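Local structure of cytosine-specific methyltransferase (3G7U) at residues Ala206-Ile218 and Pro331-Ser343. The protein probably methylates cytosine in DNA at carbon 5, taking the methyl group from S-adenosyl-L-methionine. Residues are numbered along the deposited sequence; the frame is centred on the assembly and turned at random. Where two conformers were deposited one is given.
Sequences ANWQSDSESWRTI and PDWFRFHVTKWHS
Lys-340, in the first turn of helix 340-348, meets Asn-207 at the end of strand 205-207. The Lys-340 chain bends at chi3 and chi4 (-82° and -63°), and NZ thereby donates a hydrogen bond to Asn-207 OD1 at 2.6 Å. The ammonium also donates to Thr-256 OG1 and to a water. Asn-207 OD1 has a second donor, the backbone N of Ser-210 at 3.3 Å, an Asx motif; the two donors reach the oxygen from opposite faces of the amide.

Gln-209 faces the N-cap and first helix turn, whose leading N-H groups lack backbone carbonyls to donate to. Trp-341 N makes a weak but nearly straight bond to Gln-209 OE1 (3.3 Å, 168°), which also accepts from the water that takes Lys-340 N and NZ; His-342 N donates to OG1 of the N-cap, Thr-339. A second water donates to both Ser-210 O and Val-338 O.

Farther along, Glu-213 and Arg-335 form a salt bridge, OE2 lying 2.9 Å from NE, and a weak bond runs from Arg-335 NH2 to Glu-213 OE1 (3.0 Å). Carboxylate and guanidinium stand almost perpendicular, and NE meets OE2 from above the carboxylate plane. A third water spans Glu-213 OE2 and Phe-336 O. Arg-335 NH1 pairs instead with Asp-240 and Glu-242, while Trp-215 CZ2 packs over one guanidinium face. At the far end Ile-218 CD1 touches Asp-332, whose OD2 is held by Arg-326 and Trp-231.

Away from the predicted catalytic cysteine, this is consistent with the loop following C5-methyltransferase motif IX packing against the region that usually carries target recognition.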
ATOM      1  N   ALA A 206     -21.794 -12.704  -8.332  1.00 29.23           N
ATOM      2  CA  ALA A 206     -22.238 -11.322  -8.303  1.00 32.48           C
ATOM      3  C   ALA A 206     -23.375 -11.152  -7.288  1.00 31.90           C
ATOM      4  O   ALA A 206     -24.491 -11.663  -7.454  1.00 30.37           O
ATOM      5  CB  ALA A 206     -22.646 -10.883  -9.702  1.00 28.70           C
ATOM      6  N   ASN A 207     -23.066 -10.479  -6.203  1.00 33.63           N
ATOM      7  CA  ASN A 207     -24.041 -10.181  -5.189  1.00 33.49           C
ATOM      8  C   ASN A 207     -24.093  -8.692  -4.835  1.00 37.94           C
ATOM      9  O   ASN A 207     -23.523  -7.871  -5.513  1.00 35.67           O
ATOM     10  CB  ASN A 207     -23.782 -11.013  -3.957  1.00 34.34           C
ATOM     11  CG  ASN A 207     -22.391 -10.881  -3.471  1.00 42.28           C
ATOM     12  OD1 ASN A 207     -22.001  -9.855  -2.981  1.00 39.87           O
ATOM     13  ND2 ASN A 207     -21.629 -11.907  -3.636  1.00 43.04           N
ATOM     14  N   TRP A 208     -24.783  -8.362  -3.759  1.00 37.44           N
ATOM     15  CA  TRP A 208     -24.746  -7.017  -3.277  1.00 38.86           C
ATOM     16  C   TRP A 208     -23.622  -6.748  -2.292  1.00 44.11           C
ATOM     17  O   TRP A 208     -22.662  -6.144  -2.648  1.00 43.35           O
ATOM     18  CB  TRP A 208     -26.103  -6.500  -2.803  1.00 38.42           C
ATOM     19  CG  TRP A 208     -25.991  -5.138  -2.325  1.00 39.97           C
ATOM     20  CD1 TRP A 208     -25.626  -4.078  -3.037  1.00 41.52           C
ATOM     21  CD2 TRP A 208     -26.190  -4.683  -1.007  1.00 43.57           C
ATOM     22  NE1 TRP A 208     -25.587  -2.971  -2.271  1.00 46.61           N
ATOM     23  CE2 TRP A 208     -25.939  -3.316  -1.005  1.00 45.09           C
ATOM     24  CE3 TRP A 208     -26.594  -5.288   0.166  1.00 43.27           C
ATOM     25  CZ2 TRP A 208     -26.058  -2.558   0.109  1.00 43.89           C
ATOM     26  CZ3 TRP A 208     -26.701  -4.539   1.261  1.00 43.01           C
ATOM     27  CH2 TRP A 208     -26.437  -3.185   1.236  1.00 45.02           C
ATOM     28  N   GLN A 209     -23.730  -7.197  -1.053  1.00 48.14           N
ATOM     29  CA  GLN A 209     -22.606  -7.036  -0.115  1.00 52.66           C
ATOM     30  C   GLN A 209     -22.328  -8.224   0.791  1.00 55.82           C
ATOM     31  O   GLN A 209     -22.026  -8.047   1.937  1.00 56.87           O
ATOM     32  CB  GLN A 209     -22.698  -5.765   0.728  1.00 54.52           C
ATOM     33  CG  GLN A 209     -22.393  -4.440   0.032  1.00 53.64           C
ATOM     34  CD  GLN A 209     -20.915  -4.126  -0.106  1.00 54.97           C
ATOM     35  OE1 GLN A 209     -20.081  -4.787   0.461  1.00 50.85           O
ATOM     36  NE2 GLN A 209     -20.606  -3.109  -0.879  1.00 50.55           N
ATOM     37  N   SER A 210     -22.369  -9.426   0.253  1.00 58.06           N
ATOM     38  CA  SER A 210     -22.373 -10.638   1.053  1.00 59.96           C
ATOM     39  C   SER A 210     -21.324 -10.777   2.153  1.00 61.47           C
ATOM     40  O   SER A 210     -20.272 -10.205   2.090  1.00 61.25           O
ATOM     41  CB  SER A 210     -22.413 -11.863   0.169  1.00 62.20           C
ATOM     42  OG  SER A 210     -21.586 -12.905   0.642  1.00 63.21           O
ATOM     43  N   ASP A 211     -21.659 -11.576   3.151  1.00 63.02           N
ATOM     44  CA  ASP A 211     -20.885 -11.610   4.398  0.50 62.24           C
ATOM     45  C   ASP A 211     -19.827 -12.728   4.438  1.00 61.03           C
ATOM     46  O   ASP A 211     -19.073 -12.836   5.418  1.00 62.27           O
ATOM     47  CB  ASP A 211     -21.838 -11.711   5.602  0.50 61.94           C
ATOM     48  CG  ASP A 211     -21.276 -11.066   6.863  0.50 61.44           C
ATOM     49  OD1 ASP A 211     -21.860 -11.306   7.942  0.50 60.00           O
ATOM     50  OD2 ASP A 211     -20.264 -10.330   6.786  0.50 60.12           O
ATOM     51  N   SER A 212     -19.752 -13.523   3.365  1.00 56.33           N
ATOM     52  CA  SER A 212     -18.832 -14.671   3.272  1.00 51.05           C
ATOM     53  C   SER A 212     -17.753 -14.480   2.194  1.00 43.50           C
ATOM     54  O   SER A 212     -17.935 -13.705   1.254  1.00 45.66           O
ATOM     55  CB  SER A 212     -19.628 -15.956   3.030  1.00 54.50           C
ATOM     56  OG  SER A 212     -20.676 -16.091   3.985  1.00 62.20           O
ATOM     57  N   GLU A 213     -16.617 -15.127   2.447  0.50 40.60           N
ATOM     58  CA  GLU A 213     -15.450 -15.060   1.594  0.50 35.49           C
ATOM     59  C   GLU A 213     -15.790 -15.735   0.289  0.50 31.56           C
ATOM     60  O   GLU A 213     -16.596 -16.667   0.264  0.50 31.03           O
ATOM     61  CB  GLU A 213     -14.275 -15.785   2.251  0.50 38.20           C
ATOM     62  CG  GLU A 213     -12.989 -14.973   2.317  0.50 38.97           C
ATOM     63  CD  GLU A 213     -12.735 -14.344   3.698  0.50 46.33           C
ATOM     64  OE1 GLU A 213     -13.485 -14.627   4.664  0.50 49.48           O
ATOM     65  OE2 GLU A 213     -11.752 -13.583   3.825  0.50 46.10           O
ATOM     66  N   SER A 214     -15.199 -15.231  -0.790  0.50 23.24           N
ATOM     67  CA  SER A 214     -15.447 -15.713  -2.137  0.50 25.62           C
ATOM     68  C   SER A 214     -14.200 -16.436  -2.612  0.50 26.12           C
ATOM     69  O   SER A 214     -13.501 -15.961  -3.529  0.50 25.44           O
ATOM     70  CB  SER A 214     -15.736 -14.545  -3.065  0.50 28.32           C
ATOM     71  OG  SER A 214     -16.180 -15.021  -4.322  0.50 40.27           O
ATOM     72  N   TRP A 215     -13.919 -17.582  -1.987  1.00 23.84           N
ATOM     73  CA  TRP A 215     -12.708 -18.349  -2.320  1.00 23.40           C
ATOM     74  C   TRP A 215     -12.924 -19.023  -3.684  1.00 24.30           C
ATOM     75  O   TRP A 215     -13.941 -19.690  -3.888  1.00 26.26           O
ATOM     76  CB  TRP A 215     -12.438 -19.436  -1.295  1.00 20.55           C
ATOM     77  CG  TRP A 215     -12.099 -19.012   0.103  1.00 23.41           C
ATOM     78  CD1 TRP A 215     -12.916 -19.075   1.196  1.00 24.29           C
ATOM     79  CD2 TRP A 215     -10.838 -18.517   0.563  1.00 23.68           C
ATOM     80  NE1 TRP A 215     -12.238 -18.622   2.319  1.00 28.63           N
ATOM     81  CE2 TRP A 215     -10.964 -18.275   1.956  1.00 28.30           C
ATOM     82  CE3 TRP A 215      -9.612 -18.240  -0.067  1.00 20.29           C
ATOM     83  CZ2 TRP A 215      -9.913 -17.764   2.730  1.00 25.29           C
ATOM     84  CZ3 TRP A 215      -8.542 -17.737   0.708  1.00 25.03           C
ATOM     85  CH2 TRP A 215      -8.703 -17.507   2.086  1.00 21.52           C
ATOM     86  N   ARG A 216     -11.963 -18.871  -4.592  1.00 23.80           N
ATOM     87  CA  ARG A 216     -12.101 -19.381  -5.952  1.00 20.37           C
ATOM     88  C   ARG A 216     -10.781 -19.910  -6.473  1.00 25.00           C
ATOM     89  O   ARG A 216      -9.717 -19.353  -6.174  1.00 21.91           O
ATOM     90  CB  ARG A 216     -12.589 -18.259  -6.882  1.00 22.11           C
ATOM     91  CG  ARG A 216     -14.053 -17.855  -6.720  1.00 21.13           C
ATOM     92  CD  ARG A 216     -15.030 -19.044  -6.893  1.00 20.92           C
ATOM     93  NE  ARG A 216     -14.949 -19.566  -8.271  1.00 18.82           N
ATOM     94  CZ  ARG A 216     -15.452 -18.990  -9.331  1.00 25.29           C
ATOM     95  NH1 ARG A 216     -16.106 -17.828  -9.236  1.00 21.48           N
ATOM     96  NH2 ARG A 216     -15.317 -19.582 -10.508  1.00 21.88           N
ATOM     97  N   THR A 217     -10.863 -20.956  -7.309  1.00 22.19           N
ATOM     98  CA  THR A 217      -9.717 -21.510  -7.992  1.00 23.85           C
ATOM     99  C   THR A 217      -9.249 -20.629  -9.129  1.00 22.62           C
ATOM    100  O   THR A 217     -10.070 -20.099  -9.920  1.00 24.82           O
ATOM    101  CB  THR A 217     -10.066 -22.945  -8.533  1.00 19.07           C
ATOM    102  OG1 THR A 217     -10.322 -23.792  -7.421  1.00 26.32           O
ATOM    103  CG2 THR A 217      -8.923 -23.524  -9.386  1.00 28.94           C
ATOM    104  N   ILE A 218      -7.925 -20.415  -9.182  1.00 20.39           N
ATOM    105  CA  ILE A 218      -7.306 -19.672 -10.268  1.00 23.21           C
ATOM    106  C   ILE A 218      -6.307 -20.544 -11.043  1.00 22.55           C
ATOM    107  O   ILE A 218      -5.893 -21.613 -10.575  1.00 30.12           O
ATOM    108  CB  ILE A 218      -6.555 -18.442  -9.742  1.00 24.02           C
ATOM    109  CG1 ILE A 218      -5.508 -18.873  -8.709  1.00 22.21           C
ATOM    110  CG2 ILE A 218      -7.542 -17.434  -9.100  1.00 24.05           C
ATOM    111  CD1 ILE A 218      -4.378 -17.874  -8.510  1.00 25.81           C
ATOM    112  N   PRO A 331      -0.132  -9.088  -3.334  1.00 19.60           N
ATOM    113  CA  PRO A 331      -0.100 -10.489  -3.738  1.00 23.69           C
ATOM    114  C   PRO A 331      -1.433 -11.190  -3.500  1.00 26.19           C
ATOM    115  O   PRO A 331      -2.228 -10.762  -2.652  1.00 21.67           O
ATOM    116  CB  PRO A 331       0.935 -11.095  -2.802  1.00 21.40           C
ATOM    117  CG  PRO A 331       1.004 -10.191  -1.617  1.00 22.59           C
ATOM    118  CD  PRO A 331       0.568  -8.843  -2.054  1.00 23.28           C
ATOM    119  N   ASP A 332      -1.680 -12.277  -4.222  1.00 23.72           N
ATOM    120  CA  ASP A 332      -2.920 -13.037  -4.044  1.00 23.88           C
ATOM    121  C   ASP A 332      -3.140 -13.623  -2.675  1.00 23.73           C
ATOM    122  O   ASP A 332      -4.281 -13.889  -2.324  1.00 24.37           O
ATOM    123  CB  ASP A 332      -3.011 -14.189  -5.058  1.00 23.83           C
ATOM    124  CG  ASP A 332      -3.495 -13.745  -6.396  1.00 26.93           C
ATOM    125  OD1 ASP A 332      -3.898 -12.577  -6.558  1.00 22.61           O
ATOM    126  OD2 ASP A 332      -3.513 -14.598  -7.322  1.00 27.21           O
ATOM    127  N   TRP A 333      -2.065 -13.818  -1.904  1.00 21.89           N
ATOM    128  CA  TRP A 333      -2.173 -14.370  -0.543  1.00 22.29           C
ATOM    129  C   TRP A 333      -2.510 -13.329   0.543  1.00 24.43           C
ATOM    130  O   TRP A 333      -2.772 -13.688   1.675  1.00 23.59           O
ATOM    131  CB  TRP A 333      -0.898 -15.173  -0.171  1.00 20.24           C
ATOM    132  CG  TRP A 333       0.413 -14.437  -0.362  1.00 25.95           C
ATOM    133  CD1 TRP A 333       1.247 -14.533  -1.427  1.00 22.54           C
ATOM    134  CD2 TRP A 333       1.045 -13.496   0.559  1.00 24.55           C
ATOM    135  NE1 TRP A 333       2.371 -13.749  -1.234  1.00 24.27           N
ATOM    136  CE2 TRP A 333       2.275 -13.105  -0.027  1.00 24.76           C
ATOM    137  CE3 TRP A 333       0.699 -12.982   1.823  1.00 26.55           C
ATOM    138  CZ2 TRP A 333       3.153 -12.191   0.583  1.00 25.62           C
ATOM    139  CZ3 TRP A 333       1.561 -12.081   2.439  1.00 26.64           C
ATOM    140  CH2 TRP A 333       2.777 -11.687   1.820  1.00 26.76           C
ATOM    141  N   PHE A 334      -2.538 -12.051   0.159  1.00 20.31           N
ATOM    142  CA  PHE A 334      -2.896 -10.979   1.090  1.00 19.64           C
ATOM    143  C   PHE A 334      -4.416 -11.012   1.263  1.00 22.13           C
ATOM    144  O   PHE A 334      -5.163 -11.072   0.292  1.00 23.35           O
ATOM    145  CB  PHE A 334      -2.400  -9.631   0.550  1.00 18.22           C
ATOM    146  CG  PHE A 334      -2.312  -8.562   1.596  1.00 21.13           C
ATOM    147  CD1 PHE A 334      -1.094  -8.332   2.266  1.00 20.23           C
ATOM    148  CD2 PHE A 334      -3.433  -7.827   1.944  1.00 18.65           C
ATOM    149  CE1 PHE A 334      -1.002  -7.360   3.276  1.00 21.29           C
ATOM    150  CE2 PHE A 334      -3.346  -6.824   2.953  1.00 22.12           C
ATOM    151  CZ  PHE A 334      -2.124  -6.616   3.601  1.00 19.18           C
ATOM    152  N   ARG A 335      -4.885 -10.964   2.507  1.00 21.01           N
ATOM    153  CA  ARG A 335      -6.299 -11.157   2.778  1.00 21.05           C
ATOM    154  C   ARG A 335      -6.931  -9.849   3.203  1.00 23.08           C
ATOM    155  O   ARG A 335      -6.425  -9.191   4.108  1.00 24.54           O
ATOM    156  CB  ARG A 335      -6.465 -12.170   3.898  1.00 21.25           C
ATOM    157  CG  ARG A 335      -7.914 -12.631   4.084  1.00 22.08           C
ATOM    158  CD  ARG A 335      -7.961 -13.765   5.119  1.00 23.60           C
ATOM    159  NE  ARG A 335      -9.333 -14.215   5.327  1.00 27.50           N
ATOM    160  CZ  ARG A 335      -9.669 -15.413   5.801  1.00 29.87           C
ATOM    161  NH1 ARG A 335      -8.715 -16.301   6.084  1.00 25.75           N
ATOM    162  NH2 ARG A 335     -10.963 -15.741   5.952  1.00 26.94           N
ATOM    163  N   PHE A 336      -8.025  -9.465   2.558  1.00 17.90           N
ATOM    164  CA  PHE A 336      -8.685  -8.184   2.892  1.00 21.49           C
ATOM    165  C   PHE A 336      -9.972  -8.439   3.644  1.00 22.46           C
ATOM    166  O   PHE A 336     -10.384  -9.589   3.805  1.00 22.63           O
ATOM    167  CB  PHE A 336      -9.001  -7.388   1.614  1.00 22.16           C
ATOM    168  CG  PHE A 336      -7.776  -6.958   0.895  1.00 22.92           C
ATOM    169  CD1 PHE A 336      -7.140  -5.788   1.257  1.00 23.40           C
ATOM    170  CD2 PHE A 336      -7.190  -7.779  -0.079  1.00 21.96           C
ATOM    171  CE1 PHE A 336      -5.942  -5.409   0.642  1.00 24.55           C
ATOM    172  CE2 PHE A 336      -5.982  -7.410  -0.711  1.00 22.27           C
ATOM    173  CZ  PHE A 336      -5.372  -6.215  -0.359  1.00 24.50           C
ATOM    174  N   HIS A 337     -10.621  -7.370   4.113  1.00 21.19           N
ATOM    175  CA  HIS A 337     -11.940  -7.513   4.713  1.00 23.94           C
ATOM    176  C   HIS A 337     -12.897  -8.207   3.751  1.00 27.06           C
ATOM    177  O   HIS A 337     -12.811  -8.025   2.525  1.00 32.06           O
ATOM    178  CB  HIS A 337     -12.491  -6.130   5.084  1.00 24.30           C
ATOM    179  CG  HIS A 337     -13.642  -6.184   6.047  1.00 30.44           C
ATOM    180  ND1 HIS A 337     -14.958  -6.286   5.635  1.00 33.67           N
ATOM    181  CD2 HIS A 337     -13.671  -6.156   7.404  1.00 32.58           C
ATOM    182  CE1 HIS A 337     -15.748  -6.319   6.696  1.00 35.53           C
ATOM    183  NE2 HIS A 337     -14.994  -6.256   7.781  1.00 34.29           N
ATOM    184  N   VAL A 338     -13.846  -8.952   4.316  1.00 33.06           N
ATOM    185  CA  VAL A 338     -14.802  -9.743   3.515  0.50 34.25           C
ATOM    186  C   VAL A 338     -15.719  -8.925   2.595  1.00 35.22           C
ATOM    187  O   VAL A 338     -16.073  -9.390   1.490  1.00 36.98           O
ATOM    188  CB  VAL A 338     -15.665 -10.722   4.383  0.50 36.82           C
ATOM    189  CG1 VAL A 338     -14.821 -11.864   4.907  0.50 38.97           C
ATOM    190  CG2 VAL A 338     -16.366 -10.000   5.544  0.50 36.39           C
ATOM    191  N   THR A 339     -16.090  -7.711   3.006  1.00 28.75           N
ATOM    192  CA  THR A 339     -17.062  -6.940   2.227  1.00 32.30           C
ATOM    193  C   THR A 339     -16.342  -6.172   1.145  1.00 36.75           C
ATOM    194  O   THR A 339     -15.188  -5.766   1.361  1.00 37.85           O
ATOM    195  CB  THR A 339     -17.794  -5.902   3.111  1.00 31.24           C
ATOM    196  OG1 THR A 339     -16.830  -4.995   3.654  1.00 35.51           O
ATOM    197  CG2 THR A 339     -18.554  -6.580   4.278  1.00 34.08           C
ATOM    198  N   LYS A 340     -17.018  -5.976   0.005  1.00 32.63           N
ATOM    199  CA  LYS A 340     -16.492  -5.193  -1.107  0.50 33.04           C
ATOM    200  C   LYS A 340     -16.256  -3.752  -0.697  1.00 33.01           C
ATOM    201  O   LYS A 340     -15.245  -3.169  -1.033  1.00 31.42           O
ATOM    202  CB  LYS A 340     -17.456  -5.230  -2.294  0.50 33.00           C
ATOM    203  CG  LYS A 340     -17.443  -6.550  -3.044  0.50 36.49           C
ATOM    204  CD  LYS A 340     -18.443  -6.536  -4.189  0.50 36.80           C
ATOM    205  CE  LYS A 340     -19.853  -6.850  -3.700  0.50 36.85           C
ATOM    206  NZ  LYS A 340     -19.977  -8.220  -3.131  0.50 37.94           N
ATOM    207  N   TRP A 341     -17.216  -3.201   0.033  1.00 30.14           N
ATOM    208  CA  TRP A 341     -17.159  -1.840   0.514  1.00 33.17           C
ATOM    209  C   TRP A 341     -15.831  -1.559   1.245  1.00 30.11           C
ATOM    210  O   TRP A 341     -15.121  -0.599   0.928  1.00 29.30           O
ATOM    211  CB  TRP A 341     -18.338  -1.617   1.476  1.00 37.07           C
ATOM    212  CG  TRP A 341     -18.182  -0.381   2.235  1.00 45.36           C
ATOM    213  CD1 TRP A 341     -17.687  -0.245   3.507  1.00 49.78           C
ATOM    214  CD2 TRP A 341     -18.438   0.931   1.761  1.00 48.61           C
ATOM    215  NE1 TRP A 341     -17.635   1.079   3.855  1.00 50.55           N
ATOM    216  CE2 TRP A 341     -18.102   1.824   2.804  1.00 48.69           C
ATOM    217  CE3 TRP A 341     -18.937   1.447   0.555  1.00 52.71           C
ATOM    218  CZ2 TRP A 341     -18.243   3.202   2.680  1.00 49.47           C
ATOM    219  CZ3 TRP A 341     -19.081   2.817   0.430  1.00 50.13           C
ATOM    220  CH2 TRP A 341     -18.737   3.683   1.491  1.00 50.05           C
ATOM    221  N   HIS A 342     -15.508  -2.402   2.220  1.00 24.84           N
ATOM    222  CA  HIS A 342     -14.301  -2.192   3.027  1.00 25.81           C
ATOM    223  C   HIS A 342     -13.041  -2.542   2.273  1.00 24.61           C
ATOM    224  O   HIS A 342     -12.094  -1.790   2.334  1.00 26.38           O
ATOM    225  CB  HIS A 342     -14.364  -2.948   4.352  1.00 25.50           C
ATOM    226  CG  HIS A 342     -15.305  -2.325   5.336  1.00 33.00           C
ATOM    227  ND1 HIS A 342     -15.153  -1.026   5.778  1.00 38.42           N
ATOM    228  CD2 HIS A 342     -16.421  -2.803   5.936  1.00 38.28           C
ATOM    229  CE1 HIS A 342     -16.133  -0.736   6.616  1.00 40.50           C
ATOM    230  NE2 HIS A 342     -16.914  -1.797   6.732  1.00 40.16           N
ATOM    231  N   SER A 343     -13.042  -3.658   1.546  1.00 26.22           N
ATOM    232  CA  SER A 343     -11.825  -4.085   0.863  0.50 22.88           C
ATOM    233  C   SER A 343     -11.390  -3.055  -0.191  1.00 23.87           C
ATOM    234  O   SER A 343     -10.210  -2.756  -0.297  1.00 22.34           O
ATOM    235  CB  SER A 343     -11.992  -5.500   0.291  0.50 21.11           C
ATOM    236  OG  SER A 343     -13.104  -5.567  -0.607  0.50 17.26           O
TER
HETATM  237  O   HOH W   1     -19.525  -7.528  -0.298  1.00 50.50           O
HETATM  238  O   HOH W   2     -18.430  -9.717  -0.010  1.00 56.95           O
HETATM  239  O   HOH W   3     -11.428 -11.637   5.322  1.00 38.60           O